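Local coordinates for protein Adenylate/guanylate cyclase/hydrolase, alpha/beta fold family (Ruegeria pomeroyi, PDB 3MR7) that probably acts as an adenylate cyclase, this chain being the nucleotide cyclase domain of a longer protein that also carries an alpha/beta-hydrolase family region, at residues 39-42 / 43-47; 132-135 / 136-140; 105-109 / 110-114. All blocks are in the same frame, centred on the assembly; numbering follows the deposited sequence.

Contact 1. Residues 39-42 / 43-47; sequences ELID and PAIAQ
Ile41 and Ile45, one helical turn apart, share almost the same first torsion: CG1 stands beside the backbone N in both, with chi1 at -64° and -75°, and the outer C-C bond continues in extended form. The two branched chains therefore lie side by side, pointing the same way. Ile41 CG2, which this torsion leaves beside its own carbonyl carbon, faces onward along the helix and meets Ile45 CD1 at 3.9 Å. Closer to the backbone, Ile45 CG1 lies 3.6 Å from Ile41 O. Ile45 carries this greasy strip down to Cys73 of helix 67-84 and Ala62 of strand 59-64, where a branched hydrocarbon suits a buried face. Pro43 shapes the backbone between them. Lacking an N-H, it cannot donate to the turn before, and its ring settles among Glu39, Leu40, Ile41 and Asp42, with Pro43 CG 3.7 Å from Glu39 O. The result is a proline kink in the last turns of helix 27-47, preceded by a wider pi-type turn at 39-41. Beyond it the ordinary alpha-helical ladder is back in place: Ala44 N donates to Leu40 O, Ile45 N to Ile41 O at 3.0 Å, and Ala46 N to Asp42 O. Of these the middle bond meets its carbonyl almost end-on, at a C=O...N angle of 177°. The methyl of Ala44 sits 3.4 Å from Leu40 O, and so short a side chain suits the buried place where Ala44 touches Glu76 of helix 67-84, while Leu40 fills in against Ala80 and Met81. The acids serve salt bridges away from this ladder: Glu39 OE1 pairs with Arg84, and Asp42 OD1 with Arg37 a little earlier on the same helix.

Contact 2. Residues 132-135 / 136-140; sequences ICVS and DIVHQ
Two hydrogen bonds tie Ser135, the last residue of the strand, to the first turn of the helix. Ser135 O accepts from His139 N at 3.0 Å, with the donor in the carbonyl plane and an N-H...O angle of 151°. Ser135 OG, placed between its own backbone N and carbonyl carbon by a chi1 of 69°, reaches forward to the first turn of the helix and takes a weak bond from Val138 N at 3.4 Å. Serine suits this N-cap position because its short hydroxyl can stand in for an acceptor that the helix start lacks; the same oxygen is also hydrogen-bonded to Asn101 OD1. The motif is a strand running straight into a capped helix, with the chain turning through 91° between the two axes. Strand 132-135 is parallel to strand 96-107 and antiparallel to strand 161-170. Apolar contact fills the inside of the bend: Val134 and Val138 cross at about a right angle, Val134 CB meeting Val138 CG1 at 3.7 Å, and Val134 CG2 lies 4.0 Å from His139 CB. Compact beta-branched residues fit here, and Val138 continues onto Ile100 and Ile102. Outside the two segments, Trp168 of strand 161-170 meets the helix start: its NE1 is hydrogen-bonded to Asp136 OD1 and its ring stacks with that of His139.

Contact 3. Residues 105-109 / 110-114; sequences IVLED and GDIFG
Phe113 lays the edge of its ring against the backbone of the opposing strand, with CD2 3.5 Å from Val106 O and that oxygen in the plane of the ring. A chi1 of -54° sets CG beside the backbone N and carries the ring along the hairpin toward the turn, where CE2 stands 4.1 Å from Glu108 O. At the root of the ring, Phe113 CB packs on Val106 CB at 4.3 Å, so this face pairs a flat aromatic with a short branched residue. The opposite face carries Leu107 and Ile112, which lie side by side and point the same way, Leu107 CG touching Ile112 CG2 at 4.1 Å. On strand 59-64 Leu107 touches Arg63 and Ile112 touches Leu61; the buried Ile112 also packs on Val117 of helix 115-126. Together the segments form a beta hairpin, the end of strand 96-107 folding back antiparallel onto the short strand 112-113. Val106 and Phe113 make its hydrogen-bonded pair: Phe113 N donates to Val106 O at 2.8 Å, and Val106 N returns a bond to Phe113 O, whose position is less certain. Leu107 and Ile112 are the non-hydrogen-bonded pair. Next to the turn, Glu108 N meets Asp111 O at 3.1 Å and nearly end-on, with a C=O...N angle of 161°. Asp109 and Gly110 make the reversal, with positive phi at both residues; glycine adopts this conformation easily. The Asp111 carboxylate curls forward onto the next peptide, OD1 accepting from Ile112 N at 2.6 Å on its anti side, somewhat out of the carboxylate plane, and the same oxygen forms a salt bridge with Lys54 NZ of strand 51-56.

How the contacts relate
All three contacts lie in the nucleotide cyclase domain, their centres about 21 to 22 Å apart and none touching another. Along the chain contact 1 comes first, at the end of helix 27-47; contact 3 follows and contact 2 comes last. Contact 1 belongs to a helix lying against the mixed sheet, whereas contacts 3 and 2 mark where the neighbouring parallel strands 96-107 and 132-135 end, one in a hairpin and the other in helix 136-142; their nearest atoms remain about 10 Å apart. Helix 67-84 touches Leu40 of contact 1 and Ile132 of contact 2, while strand 59-64 is shared by contact 1, through Ile45 on Ala62, and contact 3, through Ile112 on Leu61.

Contact 1. Residues 39-42 / 43-47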
loop_
_atom_site.group_PDB
_atom_site.type_symbol
_atom_site.label_atom_id
_atom_site.label_comp_id
_atom_site.label_asym_id
_atom_site.label_seq_id
_atom_site.Cartn_x
_atom_site.Cartn_y
_atom_site.Cartn_z
ATOM N N GLU A 39 -6.261 3.845 22.757
ATOM C CA GLU A 39 -7.621 4.060 23.202
ATOM C C GLU A 39 -8.676 3.349 22.357
ATOM O O GLU A 39 -9.780 3.150 22.817
ATOM C CB GLU A 39 -7.925 5.547 23.272
ATOM C CG GLU A 39 -8.896 6.024 22.230
ATOM C CD GLU A 39 -9.554 7.345 22.604
ATOM O OE1 GLU A 39 -9.149 8.389 22.038
ATOM O OE2 GLU A 39 -10.480 7.338 23.453
ATOM N N LEU A 40 -8.338 2.939 21.142
ATOM C CA LEU A 40 -9.359 2.461 20.211
ATOM C C LEU A 40 -9.035 1.061 19.760
ATOM O O LEU A 40 -9.792 0.126 20.020
ATOM C CB LEU A 40 -9.406 3.378 19.017
ATOM C CG LEU A 40 -10.723 3.652 18.323
ATOM C CD1 LEU A 40 -10.623 5.045 17.723
ATOM C CD2 LEU A 40 -11.013 2.612 17.246
ATOM N N ILE A 41 -7.886 0.913 19.112
ATOM C CA ILE A 41 -7.430 -0.385 18.631
ATOM C C ILE A 41 -7.137 -1.428 19.713
ATOM O O ILE A 41 -7.833 -2.435 19.834
ATOM C CB ILE A 41 -6.165 -0.217 17.869
ATOM C CG1 ILE A 41 -6.436 0.618 16.634
ATOM C CG2 ILE A 41 -5.600 -1.571 17.520
ATOM C CD1 ILE A 41 -5.180 0.905 15.833
ATOM N N ASP A 42 -6.088 -1.194 20.484
ATOM C CA ASP A 42 -5.688 -2.157 21.502
ATOM C C ASP A 42 -6.853 -2.650 22.356
ATOM O O ASP A 42 -6.941 -3.829 22.636
ATOM C CB ASP A 42 -4.534 -1.630 22.355
ATOM C CG ASP A 42 -3.195 -1.657 21.617
ATOM O OD1 ASP A 42 -3.174 -2.090 20.448
ATOM O OD2 ASP A 42 -2.157 -1.258 22.205
ATOM N N PRO A 43 -7.751 -1.751 22.773
ATOM C CA PRO A 43 -8.983 -2.160 23.469
ATOM C C PRO A 43 -9.954 -3.041 22.663
ATOM O O PRO A 43 -10.378 -4.073 23.175
ATOM C CB PRO A 43 -9.620 -0.817 23.810
ATOM C CG PRO A 43 -8.441 0.011 24.115
ATOM C CD PRO A 43 -7.494 -0.318 22.986
ATOM N N ALA A 44 -10.300 -2.648 21.443
ATOM C CA ALA A 44 -11.244 -3.407 20.629
ATOM C C ALA A 44 -10.747 -4.827 20.416
ATOM O O ALA A 44 -11.529 -5.778 20.373
ATOM C CB ALA A 44 -11.493 -2.694 19.244
ATOM N N ILE A 45 -9.439 -4.956 20.256
ATOM C CA ILE A 45 -8.816 -6.245 20.007
ATOM C C ILE A 45 -8.908 -7.148 21.230
ATOM O O ILE A 45 -9.278 -8.311 21.119
ATOM C CB ILE A 45 -7.336 -6.091 19.646
ATOM C CG1 ILE A 45 -7.172 -5.581 18.204
ATOM C CG2 ILE A 45 -6.635 -7.398 19.839
ATOM C CD1 ILE A 45 -5.734 -5.477 17.712
ATOM N N ALA A 46 -8.564 -6.613 22.396
ATOM C CA ALA A 46 -8.774 -7.308 23.667
ATOM C C ALA A 46 -10.244 -7.639 23.921
ATOM O O ALA A 46 -10.586 -8.790 24.147
ATOM C CB ALA A 46 -8.238 -6.492 24.791
ATOM N N GLN A 47 -11.112 -6.639 23.894
ATOM C CA GLN A 47 -12.541 -6.896 24.042
ATOM C C GLN A 47 -13.008 -8.069 23.187
ATOM O O GLN A 47 -13.886 -8.825 23.599
ATOM C CB GLN A 47 -13.370 -5.652 23.698
ATOM C CG GLN A 47 -14.248 -5.150 24.850
ATOM C CD GLN A 47 -15.517 -5.967 25.031
ATOM O OE1 GLN A 47 -16.232 -6.235 24.064
ATOM N NE2 GLN A 47 -15.805 -6.362 26.273
#

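Contact 2. Residues 132-135 / 136-140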
loop_
_atom_site.group_PDB
_atom_site.type_symbol
_atom_site.label_atom_id
_atom_site.label_comp_id
_atom_site.label_asym_id
_atom_site.label_seq_id
_atom_site.Cartn_x
_atom_site.Cartn_y
_atom_site.Cartn_z
ATOM N N ILE A 132 -11.788 -2.333 5.018
ATOM C CA ILE A 132 -11.363 -3.630 5.482
ATOM C C ILE A 132 -11.438 -4.597 4.303
ATOM O O ILE A 132 -12.478 -4.704 3.677
ATOM C CB ILE A 132 -12.334 -4.190 6.503
ATOM C CG1 ILE A 132 -12.564 -3.223 7.646
ATOM C CG2 ILE A 132 -11.816 -5.496 7.029
ATOM C CD1 ILE A 132 -13.502 -3.778 8.689
ATOM N N CYS A 133 -10.350 -5.301 3.995
ATOM C CA CYS A 133 -10.371 -6.330 2.950
ATOM C C CYS A 133 -10.263 -7.705 3.577
ATOM O O CYS A 133 -9.408 -7.930 4.421
ATOM C CB CYS A 133 -9.236 -6.129 1.955
ATOM S SG CYS A 133 -9.580 -4.891 0.724
ATOM N N VAL A 134 -11.137 -8.615 3.184
ATOM C CA VAL A 134 -11.112 -9.970 3.742
ATOM C C VAL A 134 -11.024 -10.979 2.618
ATOM O O VAL A 134 -11.522 -10.751 1.514
ATOM C CB VAL A 134 -12.359 -10.250 4.563
ATOM C CG1 VAL A 134 -12.730 -8.986 5.332
ATOM C CG2 VAL A 134 -13.524 -10.685 3.649
ATOM N N SER A 135 -10.365 -12.091 2.862
ATOM C CA SER A 135 -10.283 -13.076 1.811
ATOM C C SER A 135 -11.682 -13.664 1.653
ATOM O O SER A 135 -12.560 -13.450 2.502
ATOM C CB SER A 135 -9.300 -14.170 2.176
ATOM O OG SER A 135 -9.830 -14.938 3.248
ATOM N N ASP A 136 -11.859 -14.407 0.565
ATOM C CA ASP A 136 -13.098 -15.083 0.234
ATOM C C ASP A 136 -13.462 -16.113 1.285
ATOM O O ASP A 136 -14.630 -16.267 1.611
ATOM C CB ASP A 136 -12.979 -15.760 -1.138
ATOM C CG ASP A 136 -14.289 -16.322 -1.614
ATOM O OD1 ASP A 136 -15.268 -15.572 -1.596
ATOM O OD2 ASP A 136 -14.353 -17.503 -1.999
ATOM N N ILE A 137 -12.470 -16.834 1.807
ATOM C CA ILE A 137 -12.749 -17.769 2.888
ATOM C C ILE A 137 -13.418 -16.998 4.035
ATOM O O ILE A 137 -14.408 -17.477 4.611
ATOM C CB ILE A 137 -11.491 -18.388 3.468
ATOM C CG1 ILE A 137 -10.737 -19.193 2.461
ATOM C CG2 ILE A 137 -11.818 -19.334 4.546
ATOM C CD1 ILE A 137 -9.329 -19.453 2.990
ATOM N N VAL A 138 -12.878 -15.824 4.393
ATOM C CA VAL A 138 -13.414 -15.100 5.550
ATOM C C VAL A 138 -14.828 -14.699 5.241
ATOM O O VAL A 138 -15.729 -14.793 6.077
ATOM C CB VAL A 138 -12.610 -13.845 5.944
ATOM C CG1 VAL A 138 -13.448 -12.926 6.794
ATOM C CG2 VAL A 138 -11.354 -14.225 6.712
ATOM N N HIS A 139 -15.031 -14.291 3.999
ATOM C CA HIS A 139 -16.345 -13.819 3.586
ATOM C C HIS A 139 -17.431 -14.882 3.631
ATOM O O HIS A 139 -18.554 -14.572 4.006
ATOM C CB HIS A 139 -16.308 -13.206 2.199
ATOM C CG HIS A 139 -17.600 -12.576 1.816
ATOM N ND1 HIS A 139 -18.485 -13.171 0.935
ATOM C CD2 HIS A 139 -18.186 -11.431 2.219
ATOM C CE1 HIS A 139 -19.539 -12.398 0.804
ATOM N NE2 HIS A 139 -19.389 -11.333 1.575
ATOM N N GLN A 140 -17.109 -16.118 3.246
ATOM C CA GLN A 140 -18.129 -17.164 3.180
ATOM C C GLN A 140 -18.595 -17.492 4.593
ATOM O O GLN A 140 -19.727 -17.926 4.795
ATOM C CB GLN A 140 -17.621 -18.421 2.476
ATOM C CG GLN A 140 -17.104 -18.194 1.083
ATOM C CD GLN A 140 -16.873 -19.487 0.319
ATOM O OE1 GLN A 140 -15.786 -19.702 -0.221
ATOM N NE2 GLN A 140 -17.898 -20.361 0.265
#

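Contact 3. Residues 105-109 / 110-114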
loop_
_atom_site.group_PDB
_atom_site.type_symbol
_atom_site.label_atom_id
_atom_site.label_comp_id
_atom_site.label_asym_id
_atom_site.label_seq_id
_atom_site.Cartn_x
_atom_site.Cartn_y
_atom_site.Cartn_z
ATOM N N ILE A 105 -2.118 -22.164 10.098
ATOM C CA ILE A 105 -0.816 -21.533 10.178
ATOM C C ILE A 105 -0.137 -22.113 11.382
ATOM O O ILE A 105 -0.796 -22.689 12.228
ATOM C CB ILE A 105 -0.929 -20.032 10.386
ATOM C CG1 ILE A 105 -1.175 -19.723 11.850
ATOM C CG2 ILE A 105 -2.080 -19.490 9.583
ATOM C CD1 ILE A 105 -2.615 -19.796 12.191
ATOM N N VAL A 106 1.177 -21.958 11.470
ATOM C CA VAL A 106 1.925 -22.457 12.617
ATOM C C VAL A 106 2.197 -21.368 13.660
ATOM O O VAL A 106 2.577 -20.260 13.315
ATOM C CB VAL A 106 3.269 -23.005 12.156
ATOM C CG1 VAL A 106 4.137 -23.368 13.367
ATOM C CG2 VAL A 106 3.059 -24.192 11.240
ATOM N N LEU A 107 2.000 -21.683 14.932
ATOM C CA LEU A 107 2.408 -20.765 15.984
ATOM C C LEU A 107 3.645 -21.328 16.644
ATOM O O LEU A 107 3.784 -22.540 16.735
ATOM C CB LEU A 107 1.327 -20.627 17.030
ATOM C CG LEU A 107 0.137 -19.775 16.638
ATOM C CD1 LEU A 107 -0.502 -20.337 15.390
ATOM C CD2 LEU A 107 -0.855 -19.734 17.806
ATOM N N GLU A 108 4.538 -20.467 17.123
ATOM C CA GLU A 108 5.766 -20.962 17.737
ATOM C C GLU A 108 6.570 -19.842 18.354
ATOM O O GLU A 108 7.306 -19.144 17.659
ATOM C CB GLU A 108 6.627 -21.689 16.700
ATOM C CG GLU A 108 7.874 -22.345 17.279
ATOM C CD GLU A 108 8.728 -23.045 16.217
ATOM O OE1 GLU A 108 8.630 -22.667 15.026
ATOM O OE2 GLU A 108 9.500 -23.970 16.580
ATOM N N ASP A 109 6.428 -19.673 19.662
ATOM C CA ASP A 109 7.163 -18.640 20.388
ATOM C C ASP A 109 6.662 -17.240 20.057
ATOM O O ASP A 109 7.430 -16.395 19.597
ATOM C CB ASP A 109 8.658 -18.729 20.087
ATOM C CG ASP A 109 9.252 -20.072 20.463
ATOM O OD1 ASP A 109 8.901 -20.608 21.543
ATOM O OD2 ASP A 109 10.079 -20.589 19.680
ATOM N N GLY A 110 5.370 -17.007 20.287
ATOM C CA GLY A 110 4.782 -15.689 20.116
ATOM C C GLY A 110 4.815 -15.147 18.697
ATOM O O GLY A 110 4.625 -13.946 18.493
ATOM N N ASP A 111 5.068 -16.023 17.724
ATOM C CA ASP A 111 5.007 -15.624 16.331
ATOM C C ASP A 111 4.236 -16.601 15.435
ATOM O O ASP A 111 4.105 -17.777 15.742
ATOM C CB ASP A 111 6.395 -15.364 15.782
ATOM C CG ASP A 111 6.379 -14.345 14.672
ATOM O OD1 ASP A 111 5.300 -14.097 14.082
ATOM O OD2 ASP A 111 7.450 -13.782 14.393
ATOM N N ILE A 112 3.714 -16.105 14.326
ATOM C CA ILE A 112 2.868 -16.930 13.490
ATOM C C ILE A 112 3.450 -17.110 12.096
ATOM O O ILE A 112 4.189 -16.258 11.610
ATOM C CB ILE A 112 1.477 -16.342 13.437
ATOM C CG1 ILE A 112 1.536 -14.937 12.892
ATOM C CG2 ILE A 112 0.941 -16.184 14.829
ATOM C CD1 ILE A 112 0.190 -14.265 13.010
ATOM N N PHE A 113 3.130 -18.229 11.456
ATOM C CA PHE A 113 3.758 -18.569 10.184
ATOM C C PHE A 113 2.775 -19.236 9.236
ATOM O O PHE A 113 1.856 -19.931 9.661
ATOM C CB PHE A 113 4.948 -19.517 10.387
ATOM C CG PHE A 113 5.985 -19.015 11.360
ATOM C CD1 PHE A 113 7.235 -18.596 10.916
ATOM C CD2 PHE A 113 5.732 -18.986 12.727
ATOM C CE1 PHE A 113 8.220 -18.143 11.821
ATOM C CE2 PHE A 113 6.712 -18.527 13.626
ATOM C CZ PHE A 113 7.950 -18.109 13.166
ATOM N N GLY A 114 2.990 -19.028 7.943
ATOM C CA GLY A 114 2.227 -19.705 6.913
ATOM C C GLY A 114 1.721 -18.770 5.837
ATOM O O GLY A 114 1.581 -17.560 6.074
#